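Local coordinates for NAD-dependent epimerase/dehydratase domain-containing protein (Ruegeria pomeroyi DSS-3, PDB 3IUS), which is of unknown function but is probably an NAD-dependent epimerase/dehydratase relative that binds a nicotinamide adenine dinucleotide in a Rossmann-type domain, at residues T7-G12 against I32-N37. Numbering follows the deposited sequence.
Sequences TLLSFG and IGTSRN. With FMT (formic acid), chain D.
Thr34 and Gly12 close the carboxyl-terminal end of a parallel strand pair through a side chain: Thr34 OG1 accepts the backbone N-H of Gly12, Gly12 N lying 3.0 Å away, with an N-H...O angle of 170°. A chi1 of 85° sets OG1 between the backbone N and the carbonyl carbon of Thr34, turned to the neighbouring strand, and leaves CG2 beside its own backbone N. From there Thr34 CG2 meets the Phe11 ring obliquely, 4.2 Å from Phe11 CD1, and also touches the Leu9 methyl CD1. Up to that point the backbone ladder is regular. Leu8 O takes the N-H of Ile32, Ser10 N donates to Ile32 O at 2.7 Å, and Ser10 O takes the N-H of Thr34, each bond nearly straight. Gly33 CA adds a CA-H...O contact with Ser10 O at 3.4 Å. Leu9 and Ile32 project from the same face of the sheet. With CG anti to the Leu9 N (chi1 176°) and chi2 at 51°, Leu9 CD1 comes across to Ile32 CG2 at 3.6 Å; Leu67 of strand 66-69 touches Leu9, and Leu52 of strand 49-53 touches Ile32. The Ser10 side chain projects from the reverse face, beside Gly33, which has none; its hydroxyl is hydrogen-bonded to His13 ND1. Beyond the ladder, Ser35 OG accepts the N-H of Asn37 in an ST turn and donates to O1 of formic acid, probably from the crystallisation liquor, at 2.9 Å. This small molecule sits by the ends of both strands, its O2 near Gly12 C and Thr34 O. Strand 7-11, helix 15-24 and strand 30-35 form a beta-alpha-beta unit, and Gly12 begins a GxGxxA sequence where the first strand turns into the helix, an arrangement consistent with the dinucleotide-binding end of a Rossmann fold.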
loop_
_atom_site.group_PDB
_atom_site.type_symbol
_atom_site.label_atom_id
_atom_site.label_comp_id
_atom_site.label_asym_id
_atom_site.label_seq_id
_atom_site.Cartn_x
_atom_site.Cartn_y
_atom_site.Cartn_z
ATOM N N THR A 7 15.722 -6.190 13.823
ATOM C CA THR A 7 16.337 -5.421 12.750
ATOM C C THR A 7 15.562 -5.601 11.447
ATOM O O THR A 7 15.492 -6.701 10.901
ATOM C CB THR A 7 17.799 -5.847 12.536
ATOM O OG1 THR A 7 18.555 -5.570 13.721
ATOM C CG2 THR A 7 18.417 -5.106 11.354
ATOM N N LEU A 8 14.993 -4.508 10.951
ATOM C CA LEU A 8 14.166 -4.545 9.760
ATOM C C LEU A 8 14.888 -3.934 8.565
ATOM O O LEU A 8 15.372 -2.805 8.632
ATOM C CB LEU A 8 12.859 -3.786 10.006
ATOM C CG LEU A 8 11.976 -3.511 8.785
ATOM C CD1 LEU A 8 11.232 -4.764 8.361
ATOM C CD2 LEU A 8 10.997 -2.381 9.078
ATOM N N LEU A 9 14.953 -4.690 7.473
ATOM C CA LEU A 9 15.443 -4.175 6.200
ATOM C C LEU A 9 14.251 -3.888 5.287
ATOM O O LEU A 9 13.450 -4.772 4.987
ATOM C CB LEU A 9 16.409 -5.165 5.548
ATOM C CG LEU A 9 16.961 -4.827 4.158
ATOM C CD1 LEU A 9 17.540 -3.418 4.115
ATOM C CD2 LEU A 9 17.998 -5.853 3.739
ATOM N N SER A 10 14.138 -2.637 4.857
ATOM C CA SER A 10 12.976 -2.179 4.118
ATOM C C SER A 10 13.403 -1.753 2.714
ATOM O O SER A 10 14.076 -0.733 2.547
ATOM C CB SER A 10 12.342 -1.010 4.880
ATOM O OG SER A 10 11.325 -0.360 4.144
ATOM N N PHE A 11 13.037 -2.550 1.712
ATOM C CA PHE A 11 13.389 -2.258 0.323
ATOM C C PHE A 11 12.395 -1.272 -0.263
ATOM O O PHE A 11 11.183 -1.501 -0.220
ATOM C CB PHE A 11 13.390 -3.535 -0.523
ATOM C CG PHE A 11 14.465 -4.509 -0.152
ATOM C CD1 PHE A 11 15.720 -4.436 -0.741
ATOM C CD2 PHE A 11 14.221 -5.506 0.775
ATOM C CE1 PHE A 11 16.713 -5.340 -0.403
ATOM C CE2 PHE A 11 15.205 -6.410 1.118
ATOM C CZ PHE A 11 16.454 -6.324 0.534
ATOM N N GLY A 12 12.902 -0.187 -0.832
ATOM C CA GLY A 12 12.035 0.856 -1.343
ATOM C C GLY A 12 11.315 1.520 -0.188
ATOM O O GLY A 12 10.087 1.609 -0.169
ATOM N N ILE A 32 16.707 -0.312 8.380
ATOM C CA ILE A 32 17.552 0.001 7.235
ATOM C C ILE A 32 16.652 0.162 6.013
ATOM O O ILE A 32 15.919 -0.759 5.656
ATOM C CB ILE A 32 18.549 -1.138 6.970
ATOM C CG1 ILE A 32 19.360 -1.437 8.230
ATOM C CG2 ILE A 32 19.461 -0.806 5.791
ATOM C CD1 ILE A 32 20.103 -2.753 8.174
ATOM N N GLY A 33 16.685 1.331 5.380
ATOM C CA GLY A 33 15.801 1.590 4.258
ATOM C C GLY A 33 16.552 1.885 2.975
ATOM O O GLY A 33 17.524 2.644 2.975
ATOM N N THR A 34 16.103 1.291 1.876
ATOM C CA THR A 34 16.756 1.502 0.590
ATOM C C THR A 34 15.934 2.393 -0.333
ATOM O O THR A 34 14.706 2.482 -0.218
ATOM C CB THR A 34 17.022 0.181 -0.142
ATOM O OG1 THR A 34 15.857 -0.199 -0.885
ATOM C CG2 THR A 34 17.385 -0.926 0.850
ATOM N N SER A 35 16.630 3.052 -1.249
ATOM C CA SER A 35 15.993 3.796 -2.327
ATOM C C SER A 35 16.912 3.779 -3.535
ATOM O O SER A 35 18.129 3.700 -3.395
ATOM C CB SER A 35 15.713 5.235 -1.906
ATOM O OG SER A 35 15.165 5.976 -2.987
ATOM N N ARG A 36 16.334 3.839 -4.726
ATOM C CA ARG A 36 17.154 3.948 -5.920
ATOM C C ARG A 36 17.377 5.417 -6.251
ATOM O O ARG A 36 18.145 5.753 -7.145
ATOM C CB ARG A 36 16.524 3.206 -7.098
ATOM C CG ARG A 36 15.377 3.919 -7.785
ATOM C CD ARG A 36 15.119 3.259 -9.137
ATOM N NE ARG A 36 15.228 1.805 -9.031
ATOM C CZ ARG A 36 15.763 1.022 -9.961
ATOM N NH1 ARG A 36 15.824 -0.288 -9.768
ATOM N NH2 ARG A 36 16.249 1.542 -11.078
ATOM N N ASN A 37 16.705 6.288 -5.510
ATOM C CA ASN A 37 16.848 7.726 -5.706
ATOM C C ASN A 37 17.796 8.332 -4.679
ATOM O O ASN A 37 17.466 8.417 -3.494
ATOM C CB ASN A 37 15.479 8.411 -5.643
ATOM C CG ASN A 37 15.556 9.901 -5.915
ATOM O OD1 ASN A 37 16.640 10.477 -5.998
ATOM N ND2 ASN A 37 14.397 10.535 -6.050
HETATM C C FMT D . 12.366 5.810 -1.290
HETATM O O1 FMT D . 12.433 6.651 -2.188
HETATM O O2 FMT D . 12.407 4.592 -1.470
#